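Local coordinates for protein transcriptional activator, putative (Pyrococcus furiosus, PDB 1RTW) that is of unknown precise function but is an all-helical protein of the TENA/THI-4/PQQC family, described as a putative transcriptional activator, at residues B[47-58]-B[69-80]. Sequence-based numbering, arbitrary orientation.
Sequences VKNALRFMALLM and FAESIYYISKEL
An antiparallel helix hairpin of the all-helical TENA/THI-4/PQQC fold brings L51 into a knobs-into-holes fit: its side chain sits among I73, I76, S77 and L80. The segments of helices 33-60 and 66-89 run at 169° with axes 9.4 Å apart; no hydrogen bond joins them, and the contacts are mostly between apolar side chains. The two branches of L51 divide the work: CD1 lies 3.5 Å from I76 CG2 as the two side chains pass in opposite directions, whereas CD2 meets L80 CD1 tip to tip at 3.8 Å. L80 turns its other methyl, CD2, to K48 CG at 3.6 Å; beyond this crossing, K48 NZ forms a salt bridge with D63 of the second subunit. About one turn further along the helix from L51, the selenomethionine M54 bends at chi3, which carries CE to 3.6 Å from I76 CG1 and equally near S72 CB, while S72 OG is hydrogen-bonded to F68 O. At one end of the contact, V47 CG1 packs 3.5 Å from E79 OE1. The other carboxylate oxygen, OE2, is hydrogen-bonded to W156, and a phosphate ion, probably from the crystallisation liquor, lies close to the E79 side chain. The opposite end is closed by F69, whose ring is covered on one face by backbone: M58 CA stands 4.0 Å from the centroid and 13° off the normal, a CH-pi contact. Selenomethionine M58, with CG anti to the backbone N (chi1 174°), then extends past F69 CB, placing SE 4.0 Å from I73 CD1.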
loop_
_atom_site.group_PDB
_atom_site.type_symbol
_atom_site.label_atom_id
_atom_site.label_comp_id
_atom_site.label_asym_id
_atom_site.label_seq_id
_atom_site.Cartn_x
_atom_site.Cartn_y
_atom_site.Cartn_z
ATOM N N VAL B 47 3.853 -17.187 -10.417
ATOM C CA VAL B 47 2.631 -17.643 -9.747
ATOM C C VAL B 47 2.577 -17.178 -8.297
ATOM O O VAL B 47 1.543 -16.692 -7.834
ATOM C CB VAL B 47 2.491 -19.182 -9.836
ATOM C CG1 VAL B 47 1.357 -19.665 -8.951
ATOM C CG2 VAL B 47 2.256 -19.609 -11.292
ATOM N N LYS B 48 3.699 -17.312 -7.594
ATOM C CA LYS B 48 3.783 -16.894 -6.200
ATOM C C LYS B 48 3.410 -15.422 -6.067
ATOM O O LYS B 48 2.624 -15.042 -5.199
ATOM C CB LYS B 48 5.202 -17.102 -5.640
ATOM C CG LYS B 48 5.532 -18.541 -5.250
ATOM C CD LYS B 48 6.889 -18.666 -4.560
ATOM C CE LYS B 48 8.033 -18.310 -5.501
ATOM N NZ LYS B 48 9.366 -18.497 -4.860
ATOM N N ASN B 49 3.954 -14.604 -6.958
ATOM C CA ASN B 49 3.699 -13.175 -6.909
ATOM C C ASN B 49 2.360 -12.787 -7.474
ATOM O O ASN B 49 1.818 -11.743 -7.133
ATOM C CB ASN B 49 4.829 -12.430 -7.585
ATOM C CG ASN B 49 6.089 -12.477 -6.769
ATOM O OD1 ASN B 49 6.148 -11.898 -5.681
ATOM N ND2 ASN B 49 7.095 -13.193 -7.262
ATOM N N ALA B 50 1.817 -13.648 -8.323
ATOM C CA ALA B 50 0.512 -13.403 -8.907
ATOM C C ALA B 50 -0.523 -13.565 -7.774
ATOM O O ALA B 50 -1.566 -12.907 -7.754
ATOM C CB ALA B 50 0.264 -14.389 -10.037
ATOM N N LEU B 51 -0.196 -14.420 -6.813
ATOM C CA LEU B 51 -1.033 -14.661 -5.650
ATOM C C LEU B 51 -1.051 -13.387 -4.790
ATOM O O LEU B 51 -2.097 -12.974 -4.309
ATOM C CB LEU B 51 -0.449 -15.821 -4.845
ATOM C CG LEU B 51 -1.198 -17.149 -4.717
ATOM C CD1 LEU B 51 -2.144 -17.367 -5.847
ATOM C CD2 LEU B 51 -0.181 -18.268 -4.621
ATOM N N ARG B 52 0.126 -12.801 -4.589
ATOM C CA ARG B 52 0.283 -11.568 -3.822
ATOM C C ARG B 52 -0.481 -10.441 -4.515
ATOM O O ARG B 52 -1.082 -9.592 -3.863
ATOM C CB ARG B 52 1.769 -11.188 -3.732
ATOM C CG ARG B 52 2.609 -12.123 -2.897
ATOM C CD ARG B 52 3.957 -11.518 -2.558
ATOM N NE ARG B 52 4.678 -12.329 -1.578
ATOM C CZ ARG B 52 5.597 -13.235 -1.897
ATOM N NH1 ARG B 52 5.904 -13.435 -3.170
ATOM N NH2 ARG B 52 6.210 -13.948 -0.956
ATOM N N PHE B 53 -0.438 -10.442 -5.842
ATOM C CA PHE B 53 -1.118 -9.443 -6.666
ATOM C C PHE B 53 -2.630 -9.520 -6.439
ATOM O O PHE B 53 -3.307 -8.503 -6.312
ATOM C CB PHE B 53 -0.779 -9.705 -8.137
ATOM C CG PHE B 53 -1.738 -9.096 -9.109
ATOM C CD1 PHE B 53 -1.653 -7.742 -9.431
ATOM C CD2 PHE B 53 -2.692 -9.884 -9.750
ATOM C CE1 PHE B 53 -2.494 -7.180 -10.376
ATOM C CE2 PHE B 53 -3.544 -9.326 -10.703
ATOM C CZ PHE B 53 -3.442 -7.963 -11.018
HETATM N N MSE B 54 -3.144 -10.743 -6.401
HETATM C CA MSE B 54 -4.557 -10.990 -6.172
HETATM C C MSE B 54 -4.965 -10.612 -4.755
HETATM O O MSE B 54 -6.096 -10.194 -4.520
HETATM C CB MSE B 54 -4.874 -12.468 -6.403
HETATM C CG MSE B 54 -4.692 -12.945 -7.822
HETATM SE SE MSE B 54 -4.815 -14.864 -7.915
HETATM C CE MSE B 54 -6.734 -15.000 -7.731
ATOM N N ALA B 55 -4.053 -10.785 -3.807
ATOM C CA ALA B 55 -4.340 -10.463 -2.423
ATOM C C ALA B 55 -4.419 -8.932 -2.278
ATOM O O ALA B 55 -5.223 -8.401 -1.530
ATOM C CB ALA B 55 -3.275 -11.067 -1.525
ATOM N N LEU B 56 -3.591 -8.222 -3.028
ATOM C CA LEU B 56 -3.616 -6.775 -2.999
ATOM C C LEU B 56 -4.952 -6.281 -3.546
ATOM O O LEU B 56 -5.540 -5.350 -2.999
ATOM C CB LEU B 56 -2.465 -6.230 -3.813
ATOM C CG LEU B 56 -1.157 -6.322 -3.038
ATOM C CD1 LEU B 56 -0.012 -5.917 -3.931
ATOM C CD2 LEU B 56 -1.219 -5.423 -1.825
ATOM N N LEU B 57 -5.445 -6.937 -4.599
ATOM C CA LEU B 57 -6.720 -6.579 -5.195
ATOM C C LEU B 57 -7.842 -6.881 -4.204
ATOM O O LEU B 57 -8.747 -6.070 -4.018
ATOM C CB LEU B 57 -6.957 -7.361 -6.487
ATOM C CG LEU B 57 -6.121 -6.969 -7.697
ATOM C CD1 LEU B 57 -6.448 -7.885 -8.873
ATOM C CD2 LEU B 57 -6.383 -5.516 -8.060
HETATM N N MSE B 58 -7.740 -8.027 -3.529
HETATM C CA MSE B 58 -8.748 -8.433 -2.550
HETATM C C MSE B 58 -8.977 -7.364 -1.484
HETATM O O MSE B 58 -10.116 -7.019 -1.167
HETATM C CB MSE B 58 -8.369 -9.765 -1.883
HETATM C CG MSE B 58 -9.304 -10.160 -0.753
HETATM SE SE MSE B 58 -9.094 -12.013 -0.159
HETATM C CE MSE B 58 -10.779 -12.196 0.779
ATOM N N PHE B 69 -12.705 -13.613 -4.285
ATOM C CA PHE B 69 -11.271 -13.504 -4.078
ATOM C C PHE B 69 -10.748 -14.561 -3.131
ATOM O O PHE B 69 -9.654 -15.081 -3.337
ATOM C CB PHE B 69 -10.893 -12.106 -3.597
ATOM C CG PHE B 69 -10.637 -11.129 -4.720
ATOM C CD1 PHE B 69 -9.453 -11.186 -5.447
ATOM C CD2 PHE B 69 -11.565 -10.153 -5.040
ATOM C CE1 PHE B 69 -9.195 -10.279 -6.475
ATOM C CE2 PHE B 69 -11.317 -9.241 -6.069
ATOM C CZ PHE B 69 -10.130 -9.302 -6.785
ATOM N N ALA B 70 -11.530 -14.897 -2.105
ATOM C CA ALA B 70 -11.110 -15.926 -1.150
ATOM C C ALA B 70 -10.974 -17.284 -1.831
ATOM O O ALA B 70 -9.973 -17.984 -1.640
ATOM C CB ALA B 70 -12.080 -16.017 -0.003
ATOM N N GLU B 71 -11.964 -17.611 -2.659
ATOM C CA GLU B 71 -12.015 -18.863 -3.402
ATOM C C GLU B 71 -10.973 -18.919 -4.505
ATOM O O GLU B 71 -10.333 -19.954 -4.700
ATOM C CB GLU B 71 -13.408 -19.056 -4.018
ATOM C CG GLU B 71 -14.528 -19.303 -3.005
ATOM C CD GLU B 71 -15.895 -18.825 -3.484
ATOM O OE1 GLU B 71 -16.757 -18.560 -2.613
ATOM O OE2 GLU B 71 -16.114 -18.697 -4.713
ATOM N N SER B 72 -10.810 -17.811 -5.225
ATOM C CA SER B 72 -9.852 -17.738 -6.323
ATOM C C SER B 72 -8.422 -17.864 -5.840
ATOM O O SER B 72 -7.634 -18.617 -6.419
ATOM C CB SER B 72 -10.018 -16.444 -7.109
ATOM O OG SER B 72 -11.300 -16.382 -7.677
ATOM N N ILE B 73 -8.079 -17.131 -4.788
ATOM C CA ILE B 73 -6.721 -17.202 -4.241
ATOM C C ILE B 73 -6.412 -18.621 -3.770
ATOM O O ILE B 73 -5.324 -19.149 -4.038
ATOM C CB ILE B 73 -6.522 -16.203 -3.105
ATOM C CG1 ILE B 73 -6.535 -14.785 -3.679
ATOM C CG2 ILE B 73 -5.215 -16.475 -2.363
ATOM C CD1 ILE B 73 -6.406 -13.697 -2.618
ATOM N N TYR B 74 -7.391 -19.254 -3.126
ATOM C CA TYR B 74 -7.228 -20.620 -2.646
ATOM C C TYR B 74 -7.029 -21.547 -3.851
ATOM O O TYR B 74 -6.128 -22.382 -3.854
ATOM C CB TYR B 74 -8.451 -21.051 -1.832
ATOM C CG TYR B 74 -8.343 -22.449 -1.262
ATOM C CD1 TYR B 74 -7.329 -22.783 -0.360
ATOM C CD2 TYR B 74 -9.227 -23.447 -1.655
ATOM C CE1 TYR B 74 -7.200 -24.085 0.131
ATOM C CE2 TYR B 74 -9.110 -24.745 -1.170
ATOM C CZ TYR B 74 -8.096 -25.058 -0.281
ATOM O OH TYR B 74 -7.974 -26.343 0.196
ATOM N N TYR B 75 -7.860 -21.366 -4.877
ATOM C CA TYR B 75 -7.793 -22.150 -6.108
ATOM C C TYR B 75 -6.429 -21.990 -6.799
ATOM O O TYR B 75 -5.721 -22.983 -7.012
ATOM C CB TYR B 75 -8.940 -21.729 -7.035
ATOM C CG TYR B 75 -8.940 -22.346 -8.420
ATOM C CD1 TYR B 75 -8.938 -23.735 -8.603
ATOM C CD2 TYR B 75 -8.950 -21.529 -9.556
ATOM C CE1 TYR B 75 -8.942 -24.291 -9.892
ATOM C CE2 TYR B 75 -8.958 -22.068 -10.840
ATOM C CZ TYR B 75 -8.957 -23.441 -11.009
ATOM O OH TYR B 75 -8.992 -23.945 -12.296
ATOM N N ILE B 76 -6.034 -20.742 -7.064
ATOM C CA ILE B 76 -4.755 -20.439 -7.715
ATOM C C ILE B 76 -3.544 -20.906 -6.885
ATOM O O ILE B 76 -2.516 -21.276 -7.452
ATOM C CB ILE B 76 -4.600 -18.907 -8.003
ATOM C CG1 ILE B 76 -5.820 -18.346 -8.736
ATOM C CG2 ILE B 76 -3.366 -18.636 -8.821
ATOM C CD1 ILE B 76 -6.292 -19.164 -9.868
ATOM N N SER B 77 -3.655 -20.868 -5.555
ATOM C CA SER B 77 -2.560 -21.304 -4.668
ATOM C C SER B 77 -2.230 -22.787 -4.874
ATOM O O SER B 77 -1.120 -23.231 -4.575
ATOM C CB SER B 77 -2.918 -21.095 -3.195
ATOM O OG SER B 77 -3.900 -22.033 -2.771
ATOM N N LYS B 78 -3.205 -23.545 -5.369
ATOM C CA LYS B 78 -3.016 -24.969 -5.627
ATOM C C LYS B 78 -1.943 -25.183 -6.693
ATOM O O LYS B 78 -1.229 -26.201 -6.677
ATOM C CB LYS B 78 -4.340 -25.617 -6.041
ATOM C CG LYS B 78 -5.000 -26.442 -4.943
ATOM C CD LYS B 78 -4.954 -25.750 -3.583
ATOM C CE LYS B 78 -5.305 -26.714 -2.449
ATOM N NZ LYS B 78 -4.955 -26.151 -1.110
ATOM N N GLU B 79 -1.801 -24.186 -7.574
ATOM C CA GLU B 79 -0.808 -24.207 -8.652
ATOM C C GLU B 79 0.603 -24.358 -8.091
ATOM O O GLU B 79 1.467 -24.929 -8.744
ATOM C CB GLU B 79 -0.880 -22.926 -9.501
ATOM C CG GLU B 79 -2.136 -22.771 -10.343
ATOM C CD GLU B 79 -2.127 -21.508 -11.206
ATOM O OE1 GLU B 79 -1.107 -20.785 -11.239
ATOM O OE2 GLU B 79 -3.148 -21.239 -11.867
ATOM N N LEU B 80 0.834 -23.840 -6.886
ATOM C CA LEU B 80 2.149 -23.952 -6.257
ATOM C C LEU B 80 2.519 -25.408 -6.075
ATOM O O LEU B 80 3.639 -25.803 -6.394
ATOM C CB LEU B 80 2.181 -23.258 -4.895
ATOM C CG LEU B 80 1.998 -21.747 -4.930
ATOM C CD1 LEU B 80 2.050 -21.198 -3.514
ATOM C CD2 LEU B 80 3.066 -21.113 -5.818
#